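Local coordinates for putative iron-uptake ABC transport system,periplasmic iron-binding protein (Campylobacter jejuni, PDB 3E13), which binds a ferric ion and probably delivers it, as a periplasmic solute-binding protein, to an ABC transporter for iron uptake, at residues A[148-153]-A[304-308]; A[119-123]-A[224-230]; A[6-10]-A[40-44]; A[130-136]-A[167-173]. One frame throughout, in Å; residues are numbered along the deposited sequence.

Interaction 1. Residues A[148-153]-A[304-308]; sequences LASIIA and NIKEA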
loop_
_atom_site.group_PDB
_atom_site.type_symbol
_atom_site.label_atom_id
_atom_site.label_comp_id
_atom_site.label_asym_id
_atom_site.label_seq_id
_atom_site.Cartn_x
_atom_site.Cartn_y
_atom_site.Cartn_z
ATOM N N LEU A 148 -10.815 -2.907 -3.697
ATOM C CA LEU A 148 -12.148 -2.954 -4.243
ATOM C C LEU A 148 -12.260 -2.111 -5.512
ATOM O O LEU A 148 -12.900 -2.507 -6.482
ATOM C CB LEU A 148 -13.168 -2.468 -3.222
ATOM C CG LEU A 148 -14.613 -2.553 -3.720
ATOM C CD1 LEU A 148 -15.017 -3.937 -4.056
ATOM C CD2 LEU A 148 -15.541 -2.006 -2.629
ATOM N N ALA A 149 -11.625 -0.958 -5.514
ATOM C CA ALA A 149 -11.552 -0.119 -6.714
ATOM C C ALA A 149 -10.960 -0.888 -7.900
ATOM O O ALA A 149 -11.425 -0.740 -9.020
ATOM C CB ALA A 149 -10.781 1.135 -6.441
ATOM N N SER A 150 -9.955 -1.709 -7.630
ATOM C CA SER A 150 -9.374 -2.549 -8.698
ATOM C C SER A 150 -10.338 -3.584 -9.235
ATOM O O SER A 150 -10.294 -3.932 -10.436
ATOM C CB SER A 150 -8.063 -3.229 -8.259
ATOM O OG SER A 150 -8.225 -4.356 -7.453
ATOM N N ILE A 151 -11.172 -4.135 -8.361
ATOM C CA ILE A 151 -12.211 -5.088 -8.781
ATOM C C ILE A 151 -13.285 -4.393 -9.640
ATOM O O ILE A 151 -13.769 -4.940 -10.643
ATOM C CB ILE A 151 -12.767 -5.788 -7.557
ATOM C CG1 ILE A 151 -11.675 -6.667 -6.938
ATOM C CG2 ILE A 151 -13.947 -6.649 -7.910
ATOM C CD1 ILE A 151 -12.037 -7.214 -5.520
ATOM N N ILE A 152 -13.705 -3.180 -9.238
ATOM C CA ILE A 152 -14.589 -2.384 -10.070
ATOM C C ILE A 152 -13.960 -2.192 -11.441
ATOM O O ILE A 152 -14.588 -2.381 -12.483
ATOM C CB ILE A 152 -14.946 -1.018 -9.457
ATOM C CG1 ILE A 152 -15.685 -1.173 -8.136
ATOM C CG2 ILE A 152 -15.773 -0.229 -10.451
ATOM C CD1 ILE A 152 -15.768 0.121 -7.312
ATOM N N ALA A 153 -12.709 -1.771 -11.453
ATOM C CA ALA A 153 -12.059 -1.450 -12.708
ATOM C C ALA A 153 -11.943 -2.687 -13.629
ATOM O O ALA A 153 -12.104 -2.568 -14.863
ATOM C CB ALA A 153 -10.693 -0.839 -12.457
ATOM N N ASN A 304 -11.770 4.718 -9.620
ATOM C CA ASN A 304 -12.938 4.072 -9.073
ATOM C C ASN A 304 -13.065 4.147 -7.556
ATOM O O ASN A 304 -13.879 3.437 -6.948
ATOM C CB ASN A 304 -12.931 2.627 -9.522
ATOM C CG ASN A 304 -13.031 2.510 -11.039
ATOM O OD1 ASN A 304 -14.115 2.614 -11.593
ATOM N ND2 ASN A 304 -11.895 2.331 -11.726
ATOM N N ILE A 305 -12.295 5.032 -6.947
ATOM C CA ILE A 305 -12.231 5.066 -5.507
ATOM C C ILE A 305 -13.538 5.545 -4.868
ATOM O O ILE A 305 -13.934 4.999 -3.842
ATOM C CB ILE A 305 -11.003 5.875 -4.967
ATOM C CG1 ILE A 305 -10.719 5.534 -3.520
ATOM C CG2 ILE A 305 -11.150 7.378 -5.225
ATOM C CD1 ILE A 305 -10.220 4.079 -3.301
ATOM N N LYS A 306 -14.194 6.537 -5.465
ATOM C CA LYS A 306 -15.426 7.057 -4.853
ATOM C C LYS A 306 -16.495 5.971 -4.791
ATOM O O LYS A 306 -17.202 5.833 -3.798
ATOM C CB LYS A 306 -15.899 8.260 -5.630
ATOM C CG LYS A 306 -15.045 9.478 -5.486
ATOM C CD LYS A 306 -15.517 10.543 -6.458
ATOM C CE LYS A 306 -14.617 11.710 -6.658
ATOM N NZ LYS A 306 -15.357 12.601 -7.695
ATOM N N GLU A 307 -16.634 5.212 -5.871
ATOM C CA GLU A 307 -17.629 4.160 -5.945
ATOM C C GLU A 307 -17.288 2.996 -5.003
ATOM O O GLU A 307 -18.152 2.409 -4.385
ATOM C CB GLU A 307 -17.770 3.670 -7.393
ATOM C CG GLU A 307 -18.900 2.653 -7.525
ATOM C CD GLU A 307 -19.220 2.307 -8.961
ATOM O OE1 GLU A 307 -18.311 2.274 -9.806
ATOM O OE2 GLU A 307 -20.415 2.082 -9.279
ATOM N N ALA A 308 -15.996 2.676 -4.854
ATOM C CA ALA A 308 -15.584 1.658 -3.897
ATOM C C ALA A 308 -16.035 2.007 -2.488
ATOM O O ALA A 308 -16.537 1.147 -1.785
ATOM C CB ALA A 308 -14.058 1.517 -3.916
#

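Interaction 2. Residues A[119-123]-A[224-230]; sequences MKNYE and PNQDNRG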
loop_
_atom_site.group_PDB
_atom_site.type_symbol
_atom_site.label_atom_id
_atom_site.label_comp_id
_atom_site.label_asym_id
_atom_site.label_seq_id
_atom_site.Cartn_x
_atom_site.Cartn_y
_atom_site.Cartn_z
ATOM N N MET A 119 -8.864 -21.455 -3.604
ATOM C CA MET A 119 -8.662 -20.067 -3.222
ATOM C C MET A 119 -7.579 -19.495 -4.157
ATOM O O MET A 119 -6.417 -19.391 -3.800
ATOM C CB MET A 119 -8.259 -19.976 -1.758
ATOM C CG MET A 119 -8.040 -18.522 -1.239
ATOM S SD MET A 119 -9.458 -17.467 -1.376
ATOM C CE MET A 119 -10.423 -17.977 0.073
ATOM N N LYS A 120 -7.976 -19.209 -5.381
ATOM C CA LYS A 120 -7.054 -18.852 -6.451
ATOM C C LYS A 120 -7.153 -17.354 -6.912
ATOM O O LYS A 120 -6.161 -16.779 -7.268
ATOM C CB LYS A 120 -7.302 -19.766 -7.663
ATOM C CG LYS A 120 -6.954 -21.225 -7.446
ATOM C CD LYS A 120 -5.494 -21.441 -7.627
ATOM C CE LYS A 120 -5.056 -22.883 -7.295
ATOM N NZ LYS A 120 -3.559 -22.920 -7.256
ATOM N N ASN A 121 -8.356 -16.767 -6.854
ATOM C CA ASN A 121 -8.647 -15.439 -7.350
ATOM C C ASN A 121 -9.293 -14.611 -6.246
ATOM O O ASN A 121 -9.857 -15.180 -5.332
ATOM C CB ASN A 121 -9.650 -15.558 -8.502
ATOM C CG ASN A 121 -9.105 -16.419 -9.645
ATOM O OD1 ASN A 121 -7.997 -16.193 -10.119
ATOM N ND2 ASN A 121 -9.875 -17.434 -10.070
ATOM N N TYR A 122 -9.230 -13.301 -6.370
ATOM C CA TYR A 122 -9.910 -12.388 -5.413
ATOM C C TYR A 122 -11.339 -12.793 -5.245
ATOM O O TYR A 122 -11.831 -12.766 -4.114
ATOM C CB TYR A 122 -9.754 -10.895 -5.763
ATOM C CG TYR A 122 -8.310 -10.457 -5.682
ATOM C CD1 TYR A 122 -7.573 -10.230 -6.829
ATOM C CD2 TYR A 122 -7.646 -10.377 -4.441
ATOM C CE1 TYR A 122 -6.215 -9.874 -6.764
ATOM C CE2 TYR A 122 -6.296 -10.029 -4.355
ATOM C CZ TYR A 122 -5.592 -9.746 -5.541
ATOM O OH TYR A 122 -4.273 -9.496 -5.474
ATOM N N GLU A 123 -11.992 -13.214 -6.340
ATOM C CA GLU A 123 -13.417 -13.550 -6.343
ATOM C C GLU A 123 -13.719 -14.642 -5.327
ATOM O O GLU A 123 -14.773 -14.663 -4.680
ATOM C CB GLU A 123 -13.813 -14.011 -7.753
ATOM C CG GLU A 123 -15.144 -14.724 -7.827
ATOM C CD GLU A 123 -15.469 -15.182 -9.240
ATOM O OE1 GLU A 123 -14.538 -15.428 -10.041
ATOM O OE2 GLU A 123 -16.679 -15.342 -9.502
ATOM N N PRO A 224 -2.910 -13.942 -5.900
ATOM C CA PRO A 224 -4.170 -14.187 -6.572
ATOM C C PRO A 224 -4.121 -13.941 -8.074
ATOM O O PRO A 224 -3.353 -13.118 -8.582
ATOM C CB PRO A 224 -5.157 -13.250 -5.847
ATOM C CG PRO A 224 -4.501 -13.045 -4.499
ATOM C CD PRO A 224 -3.057 -12.910 -4.867
ATOM N N ASN A 225 -4.979 -14.675 -8.738
ATOM C CA ASN A 225 -5.323 -14.493 -10.146
ATOM C C ASN A 225 -4.223 -14.861 -11.137
ATOM O O ASN A 225 -4.136 -14.265 -12.213
ATOM C CB ASN A 225 -5.867 -13.079 -10.386
ATOM C CG ASN A 225 -7.210 -12.834 -9.695
ATOM O OD1 ASN A 225 -7.269 -12.771 -8.483
ATOM N ND2 ASN A 225 -8.290 -12.675 -10.488
ATOM N N GLN A 226 -3.359 -15.779 -10.749
ATOM C CA GLN A 226 -2.261 -16.214 -11.609
ATOM C C GLN A 226 -2.740 -16.845 -12.898
ATOM O O GLN A 226 -2.011 -16.804 -13.897
ATOM C CB GLN A 226 -1.327 -17.156 -10.871
ATOM C CG GLN A 226 -0.554 -16.533 -9.728
ATOM C CD GLN A 226 0.157 -15.306 -10.122
ATOM O OE1 GLN A 226 1.169 -15.398 -10.857
ATOM N NE2 GLN A 226 -0.363 -14.114 -9.712
ATOM N N ASP A 227 -3.940 -17.412 -12.890
ATOM C CA ASP A 227 -4.461 -18.052 -14.110
ATOM C C ASP A 227 -5.053 -17.047 -15.083
ATOM O O ASP A 227 -5.456 -17.428 -16.199
ATOM C CB ASP A 227 -5.507 -19.129 -13.787
ATOM C CG ASP A 227 -4.995 -20.210 -12.859
ATOM O OD1 ASP A 227 -3.912 -20.731 -13.123
ATOM O OD2 ASP A 227 -5.647 -20.582 -11.838
ATOM N N ASN A 228 -5.115 -15.760 -14.696
ATOM C CA ASN A 228 -5.785 -14.782 -15.530
ATOM C C ASN A 228 -5.032 -13.444 -15.466
ATOM O O ASN A 228 -3.913 -13.365 -15.959
ATOM C CB ASN A 228 -7.299 -14.726 -15.225
ATOM C CG ASN A 228 -7.622 -14.699 -13.729
ATOM O OD1 ASN A 228 -7.931 -15.745 -13.087
ATOM N ND2 ASN A 228 -7.650 -13.502 -13.195
ATOM N N ARG A 229 -5.596 -12.430 -14.813
ATOM C CA ARG A 229 -5.077 -11.075 -14.902
ATOM C C ARG A 229 -3.869 -10.750 -14.028
ATOM O O ARG A 229 -3.181 -9.748 -14.271
ATOM C CB ARG A 229 -6.220 -10.089 -14.627
ATOM C CG ARG A 229 -6.753 -10.033 -13.204
ATOM C CD ARG A 229 -7.670 -8.888 -12.975
ATOM N NE ARG A 229 -8.189 -8.744 -11.620
ATOM C CZ ARG A 229 -9.394 -9.043 -11.209
ATOM N NH1 ARG A 229 -10.262 -9.645 -12.018
ATOM N NH2 ARG A 229 -9.756 -8.716 -9.969
ATOM N N GLY A 230 -3.583 -11.599 -13.038
ATOM C CA GLY A 230 -2.503 -11.386 -12.090
ATOM C C GLY A 230 -2.913 -10.599 -10.855
ATOM O O GLY A 230 -4.060 -10.129 -10.690
HETATM O O HOH W 1 -3.740 -17.773 -8.343
HETATM O O HOH W 2 -11.109 -12.464 -9.126
#

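Interaction 3. Residues A[6-10]-A[40-44]; sequences IYSAR and LIKRL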
loop_
_atom_site.group_PDB
_atom_site.type_symbol
_atom_site.label_atom_id
_atom_site.label_comp_id
_atom_site.label_asym_id
_atom_site.label_seq_id
_atom_site.Cartn_x
_atom_site.Cartn_y
_atom_site.Cartn_z
ATOM N N ILE A 6 6.832 17.140 6.205
ATOM C CA ILE A 6 6.272 15.943 5.593
ATOM C C ILE A 6 5.035 15.494 6.357
ATOM O O ILE A 6 5.111 15.307 7.567
ATOM C CB ILE A 6 7.318 14.819 5.613
ATOM C CG1 ILE A 6 8.530 15.259 4.796
ATOM C CG2 ILE A 6 6.688 13.500 5.146
ATOM C CD1 ILE A 6 9.619 14.200 4.612
ATOM N N TYR A 7 3.926 15.348 5.643
ATOM C CA TYR A 7 2.713 14.706 6.125
ATOM C C TYR A 7 2.708 13.294 5.507
ATOM O O TYR A 7 2.621 13.166 4.307
ATOM C CB TYR A 7 1.477 15.475 5.636
ATOM C CG TYR A 7 1.107 16.733 6.415
ATOM C CD1 TYR A 7 2.006 17.380 7.221
ATOM C CD2 TYR A 7 -0.108 17.320 6.214
ATOM C CE1 TYR A 7 1.658 18.593 7.908
ATOM C CE2 TYR A 7 -0.475 18.500 6.883
ATOM C CZ TYR A 7 0.416 19.137 7.702
ATOM O OH TYR A 7 0.058 20.341 8.310
ATOM N N SER A 8 2.791 12.269 6.344
ATOM C CA SER A 8 2.958 10.899 5.896
ATOM C C SER A 8 1.958 9.925 6.453
ATOM O O SER A 8 1.746 9.860 7.664
ATOM C CB SER A 8 4.353 10.403 6.227
ATOM O OG SER A 8 4.466 9.021 5.836
ATOM N N ALA A 9 1.326 9.175 5.552
ATOM C CA ALA A 9 0.448 8.093 5.907
ATOM C C ALA A 9 1.150 6.730 5.831
ATOM O O ALA A 9 0.516 5.715 5.980
ATOM C CB ALA A 9 -0.831 8.117 5.053
ATOM N N ARG A 10 2.459 6.739 5.591
ATOM C CA ARG A 10 3.284 5.556 5.823
ATOM C C ARG A 10 3.338 5.288 7.344
ATOM O O ARG A 10 2.874 6.118 8.158
ATOM C CB ARG A 10 4.665 5.708 5.186
ATOM C CG ARG A 10 4.620 5.494 3.696
ATOM C CD ARG A 10 5.952 5.688 3.000
ATOM N NE ARG A 10 7.010 4.803 3.474
ATOM C CZ ARG A 10 7.313 3.579 2.918
ATOM N NH1 ARG A 10 6.631 3.082 1.884
ATOM N NH2 ARG A 10 8.345 2.891 3.419
ATOM N N LEU A 40 -4.979 13.176 7.185
ATOM C CA LEU A 40 -4.071 14.088 6.517
ATOM C C LEU A 40 -4.691 14.813 5.343
ATOM O O LEU A 40 -4.394 15.981 5.123
ATOM C CB LEU A 40 -2.816 13.333 6.048
ATOM C CG LEU A 40 -1.916 12.754 7.156
ATOM C CD1 LEU A 40 -0.790 11.947 6.556
ATOM C CD2 LEU A 40 -1.387 13.835 8.053
ATOM N N ILE A 41 -5.507 14.123 4.548
ATOM C CA ILE A 41 -6.169 14.763 3.418
ATOM C C ILE A 41 -7.174 15.820 3.913
ATOM O O ILE A 41 -7.218 16.895 3.375
ATOM C CB ILE A 41 -6.838 13.732 2.542
ATOM C CG1 ILE A 41 -5.750 12.900 1.859
ATOM C CG2 ILE A 41 -7.731 14.351 1.544
ATOM C CD1 ILE A 41 -6.259 11.670 1.180
ATOM N N LYS A 42 -7.904 15.486 4.951
ATOM C CA LYS A 42 -8.850 16.448 5.535
ATOM C C LYS A 42 -8.092 17.666 6.054
ATOM O O LYS A 42 -8.481 18.836 5.818
ATOM C CB LYS A 42 -9.630 15.781 6.651
ATOM C CG LYS A 42 -10.654 16.686 7.318
ATOM C CD LYS A 42 -11.777 15.879 8.004
ATOM C CE LYS A 42 -13.158 16.319 7.475
ATOM N NZ LYS A 42 -13.214 17.794 7.183
ATOM N N ARG A 43 -6.993 17.393 6.757
ATOM C CA ARG A 43 -6.154 18.457 7.270
ATOM C C ARG A 43 -5.578 19.336 6.163
ATOM O O ARG A 43 -5.569 20.569 6.248
ATOM C CB ARG A 43 -5.046 17.828 8.086
ATOM C CG ARG A 43 -4.095 18.717 8.703
ATOM C CD ARG A 43 -3.286 18.001 9.800
ATOM N NE ARG A 43 -2.239 18.868 10.276
ATOM C CZ ARG A 43 -1.320 18.535 11.160
ATOM N NH1 ARG A 43 -1.291 17.334 11.688
ATOM N NH2 ARG A 43 -0.433 19.425 11.500
ATOM N N LEU A 44 -5.016 18.720 5.116
ATOM C CA LEU A 44 -4.556 19.512 4.000
ATOM C C LEU A 44 -5.637 20.393 3.363
ATOM O O LEU A 44 -5.360 21.522 2.939
ATOM C CB LEU A 44 -3.930 18.609 2.939
ATOM C CG LEU A 44 -2.557 18.021 3.292
ATOM C CD1 LEU A 44 -2.222 16.857 2.337
ATOM C CD2 LEU A 44 -1.509 19.103 3.231
#

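Interaction 4. Residues A[130-136]-A[167-173]; sequences FKGEIVM and VLENLAT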
loop_
_atom_site.group_PDB
_atom_site.type_symbol
_atom_site.label_atom_id
_atom_site.label_comp_id
_atom_site.label_asym_id
_atom_site.label_seq_id
_atom_site.Cartn_x
_atom_site.Cartn_y
_atom_site.Cartn_z
ATOM N N PHE A 130 -16.091 -20.483 1.974
ATOM C CA PHE A 130 -15.109 -19.909 2.884
ATOM C C PHE A 130 -15.733 -19.081 3.995
ATOM O O PHE A 130 -15.030 -18.347 4.701
ATOM C CB PHE A 130 -14.078 -19.078 2.093
ATOM C CG PHE A 130 -13.334 -19.884 1.077
ATOM C CD1 PHE A 130 -12.446 -20.857 1.485
ATOM C CD2 PHE A 130 -13.578 -19.739 -0.277
ATOM C CE1 PHE A 130 -11.739 -21.643 0.557
ATOM C CE2 PHE A 130 -12.870 -20.512 -1.197
ATOM C CZ PHE A 130 -11.947 -21.441 -0.774
ATOM N N LYS A 131 -17.048 -19.228 4.214
ATOM C CA LYS A 131 -17.690 -18.501 5.315
ATOM C C LYS A 131 -17.024 -18.826 6.643
ATOM O O LYS A 131 -16.827 -20.013 6.983
ATOM C CB LYS A 131 -19.199 -18.817 5.391
ATOM C CG LYS A 131 -19.930 -17.935 6.381
ATOM C CD LYS A 131 -21.444 -18.025 6.258
ATOM C CE LYS A 131 -22.155 -17.250 7.389
ATOM N NZ LYS A 131 -23.652 -17.026 7.162
ATOM N N GLY A 132 -16.652 -17.770 7.369
ATOM C CA GLY A 132 -16.009 -17.862 8.664
ATOM C C GLY A 132 -14.524 -18.131 8.620
ATOM O O GLY A 132 -13.893 -18.331 9.661
ATOM N N GLU A 133 -13.968 -18.114 7.421
ATOM C CA GLU A 133 -12.582 -18.567 7.223
ATOM C C GLU A 133 -11.638 -17.454 6.761
ATOM O O GLU A 133 -10.423 -17.695 6.663
ATOM C CB GLU A 133 -12.531 -19.721 6.216
ATOM C CG GLU A 133 -13.190 -21.012 6.715
ATOM C CD GLU A 133 -13.113 -22.145 5.685
ATOM O OE1 GLU A 133 -13.481 -23.315 5.982
ATOM O OE2 GLU A 133 -12.651 -21.877 4.564
ATOM N N ILE A 134 -12.172 -16.267 6.546
ATOM C CA ILE A 134 -11.401 -15.135 5.983
ATOM C C ILE A 134 -11.251 -14.046 7.025
ATOM O O ILE A 134 -12.185 -13.783 7.776
ATOM C CB ILE A 134 -12.147 -14.546 4.776
ATOM C CG1 ILE A 134 -12.556 -15.629 3.782
ATOM C CG2 ILE A 134 -11.328 -13.432 4.107
ATOM C CD1 ILE A 134 -11.467 -16.330 3.231
ATOM N N VAL A 135 -10.105 -13.348 7.053
ATOM C CA VAL A 135 -9.981 -12.096 7.792
ATOM C C VAL A 135 -9.427 -10.986 6.871
ATOM O O VAL A 135 -8.566 -11.231 6.019
ATOM C CB VAL A 135 -9.105 -12.220 9.084
ATOM C CG1 VAL A 135 -9.863 -13.017 10.156
ATOM C CG2 VAL A 135 -7.785 -12.918 8.805
ATOM N N MET A 136 -9.918 -9.776 7.088
ATOM C CA MET A 136 -9.496 -8.608 6.367
ATOM C C MET A 136 -9.719 -7.439 7.281
ATOM O O MET A 136 -10.680 -7.423 8.044
ATOM C CB MET A 136 -10.298 -8.429 5.082
ATOM C CG MET A 136 -9.755 -7.306 4.189
ATOM S SD MET A 136 -10.606 -7.225 2.586
ATOM C CE MET A 136 -11.874 -6.069 2.946
ATOM N N VAL A 167 -17.436 -11.118 1.093
ATOM C CA VAL A 167 -16.323 -10.943 2.008
ATOM C C VAL A 167 -16.815 -10.573 3.410
ATOM O O VAL A 167 -16.414 -11.201 4.405
ATOM C CB VAL A 167 -15.349 -9.896 1.468
ATOM C CG1 VAL A 167 -14.351 -9.477 2.537
ATOM C CG2 VAL A 167 -14.596 -10.497 0.249
ATOM N N LEU A 168 -17.742 -9.631 3.495
ATOM C CA LEU A 168 -18.301 -9.216 4.778
ATOM C C LEU A 168 -18.918 -10.422 5.467
ATOM O O LEU A 168 -18.685 -10.663 6.662
ATOM C CB LEU A 168 -19.359 -8.161 4.616
ATOM C CG LEU A 168 -19.940 -7.593 5.914
ATOM C CD1 LEU A 168 -18.850 -7.054 6.812
ATOM C CD2 LEU A 168 -20.949 -6.503 5.532
ATOM N N GLU A 169 -19.718 -11.176 4.736
ATOM C CA GLU A 169 -20.420 -12.319 5.308
ATOM C C GLU A 169 -19.453 -13.389 5.793
ATOM O O GLU A 169 -19.734 -14.080 6.768
ATOM C CB GLU A 169 -21.409 -12.913 4.297
ATOM C CG GLU A 169 -22.023 -14.215 4.817
ATOM C CD GLU A 169 -23.327 -14.618 4.156
ATOM O OE1 GLU A 169 -23.678 -14.075 3.078
ATOM O OE2 GLU A 169 -23.982 -15.517 4.747
ATOM N N ASN A 170 -18.323 -13.527 5.099
ATOM C CA ASN A 170 -17.337 -14.553 5.367
ATOM C C ASN A 170 -16.338 -14.258 6.460
ATOM O O ASN A 170 -15.608 -15.148 6.835
ATOM C CB ASN A 170 -16.533 -14.836 4.080
ATOM C CG ASN A 170 -17.300 -15.622 3.037
ATOM O OD1 ASN A 170 -16.785 -15.821 1.893
ATOM N ND2 ASN A 170 -18.486 -16.131 3.384
ATOM N N LEU A 171 -16.263 -13.033 6.974
ATOM C CA LEU A 171 -15.250 -12.705 7.944
ATOM C C LEU A 171 -15.347 -13.587 9.171
ATOM O O LEU A 171 -16.424 -13.792 9.721
ATOM C CB LEU A 171 -15.327 -11.250 8.342
ATOM C CG LEU A 171 -15.133 -10.209 7.244
ATOM C CD1 LEU A 171 -15.248 -8.897 7.830
ATOM C CD2 LEU A 171 -13.754 -10.435 6.600
ATOM N N ALA A 172 -14.216 -14.124 9.601
ATOM C CA ALA A 172 -14.167 -14.882 10.847
ATOM C C ALA A 172 -14.490 -13.996 12.050
ATOM O O ALA A 172 -15.047 -14.494 13.032
ATOM C CB ALA A 172 -12.812 -15.529 11.031
ATOM N N THR A 173 -14.070 -12.740 11.992
ATOM C CA THR A 173 -14.279 -11.732 13.031
ATOM C C THR A 173 -14.497 -10.390 12.369
ATOM O O THR A 173 -14.055 -10.170 11.260
ATOM C CB THR A 173 -13.045 -11.607 14.003
ATOM O OG1 THR A 173 -11.907 -11.048 13.302
ATOM C CG2 THR A 173 -12.574 -12.950 14.546
HETATM O O HOH W 3 -11.638 -9.560 9.820
#

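Interaction 1. Residues A[148-153]-A[304-308]
Ile152 and Asn304 pass each other in opposite directions, and between them they carry the largest share of this helix-to-helix packing. Ile152 sets its two branches to different tasks. With CG1 beside the backbone N (chi1 -62°) and the chain extended, CD1 is laid against the first turn of the facing helix, 3.6 Å from Ala308 N. The other branch, CG2, lies 3.5 Å from Asn304 OD1 and also meets Glu307 OE1, whose extended chain reaches the same methyl. Asn304 has its CG beside its own N (chi1 -63°), which carries the amide to helix 142-155 with OD1 at that methyl; ND2 lies 3.5 Å from Ala153 CB and bonds weakly to Ile301 O. Asn304 CB rests 3.7 Å from Ala149 O. Ala149, being small, lets its CA come within 5.0 Å of Asn304 CA. The CB methyls of Ala149 and Ala308 lie 4.2 Å from each other. Leu148 CD2 is 3.4 Å from Ala308 O. The contact is van der Waals packing, methyls against both carbon and polar atoms. It is alanine-lined packing of helix 142-155, which carries the iron ligand Tyr143, against the start of helix 305-315 in a periplasmic binding protein fold.

Interaction 2. Residues A[119-123]-A[224-230]
Asn225 meets the 119-123 loop with both its backbone and its side chain. Its N donates to Lys120 O over 2.8 Å, almost straight at 176° and in the carbonyl plane. Its OD1 accepts from Tyr122 N at 2.9 Å, a more bent bond (157°) whose donor is tilted from the carbonyl plane. CG beside the backbone N turns the amide back toward Tyr122 for this second bond. ND2 of the same amide donates a hydrogen bond to a water that also accepts from Glu123 N, while a second water lies 2.8 Å from Lys120 O and accepts from Gln226 N. Asn225 O is spent within its own loop: Gly230 N and Asn228 N reach it from opposite faces of its plane, the latter closing the type I turn 225-228. The Tyr122 ring takes Pro224 over one face, CB lying 3.6 Å from the ring centroid and 15° off the normal, a CH-pi contact. Its hydroxyl is held outside the pair, by Arg104 O and His232 N. Arg229 lays a face of its guanidinium over Asn225 ND2, with NH1 in a salt bridge to Asp155. The contact therefore joins the loop leading from strand 97-109 to strand 134-135 with the loop between strands 219-222 and 233-241. Pro224 packs on Ile105 and Ile106 of strand 97-109, Tyr122 and Arg229 touch helix 142-155, and Tyr122 O accepts from Trp163 of helix 157-170.

Interaction 3. Residues A[6-10]-A[40-44]
The hydroxyl of Tyr7 lies beside the guanidinium of Arg43, OH to NE and OH to NH2 both measuring 3.4 Å, and its clear hydrogen bond is with Glu47 one turn further along the helix. Glu47 also forms a salt bridge with Arg43 NE, so one carboxylate ties the phenol and the arginine together and probably steadies both. Arg43 reaches this place by standing anti to its N at CG (chi1 -179°) and staying extended through NE; its chain crosses the tyrosine at about a right angle, and its guanidinium turns one face to the ring, the two planes 52° apart. Below this polar end the contact is hydrocarbon. Leu44 slides past the ring in the opposite direction, CD2 lying 3.7 Å from Tyr7 CD2. Leu40 divides its methyls: CD2 meets Tyr7 CB at 4.1 Å, whereas CD1 is pressed against the backbone at the end of the strand, 3.4 Å from Ser8 C, and also reaches Ala9 CB. Just there the chain leaves the strand in an ST turn, Ser8 OG accepting from Arg10 N at 3.0 Å. Strand and helix run at 142° with their axes 9.8 Å apart. Strand 3-8 pairs in parallel with both 29-34 and 55-58, so helix 37-47 covers one side of the parallel part of a mixed sheet. This is the layered architecture of a periplasmic binding protein domain, and the strand's C-terminal end leads directly to the iron ligands His11 and Tyr12.

Interaction 4. Residues A[130-136]-A[167-173]
Leu171 CD2 lies 4.3 Å from Met136 CB, and Met136 CE in turn meets Val167 CG1 at 4.2 Å; these side chains form the apolar centre of the contact. Met136 stretches there because its CG is anti to the backbone N (chi1 -172°) and its chain continues extended to the sulfur. Further along, Val135 CG1 packs on Ala172 CB, and Ile134 lies side by side with Asn170, pointing the same way. Outside this layer the backbones take over. Ile134 and Leu171 form a single beta bridge, whose clear hydrogen bond runs from Ala172 N to Ile134 O at 2.8 Å, nearly along the C=O axis; a CH...O contact from Leu171 CA to the same oxygen accompanies it. A water accepts from Met136 N and donates to Thr173 O, extending the link by one step. Earlier in the 130-136 segment, Gly132 N donates to Asn170 O at 2.9 Å, but from 38° above the carbonyl plane; Gly132 belongs to a type II turn, 130-133. At the outer edge two extended chains cross obliquely in a salt bridge, Lys131 NZ to Glu169 OE2 at 2.9 Å, using the anti lone pair of the carboxylate. The arrangement joins the end of helix 157-170 to strand 134-135, which pairs in parallel with 193-197 at the sheet edge of an alpha/beta binding-protein domain.

From the N terminus, interaction 3 comes first and closes a short loop of 29 residues, complete before the others begin; it lies about 33 Å, centre to centre, from interaction 2, across the chain's centre. Interaction 2 then spans 100 residues and encloses interaction 4, whose own loop is mostly helical; the two meet where Met119 packs on Phe130 and Ile134. Interaction 1 opens within both spans and ends far beyond them, so it crosses each. Helix 142-155 packs on helix 305-315 and touches interaction 2 through Ile151 and Arg229; it joins interaction 4 only along the chain, lying between strand 134-135 and helix 157-170. Interaction 3 ties strand 3-8 to helix 37-47.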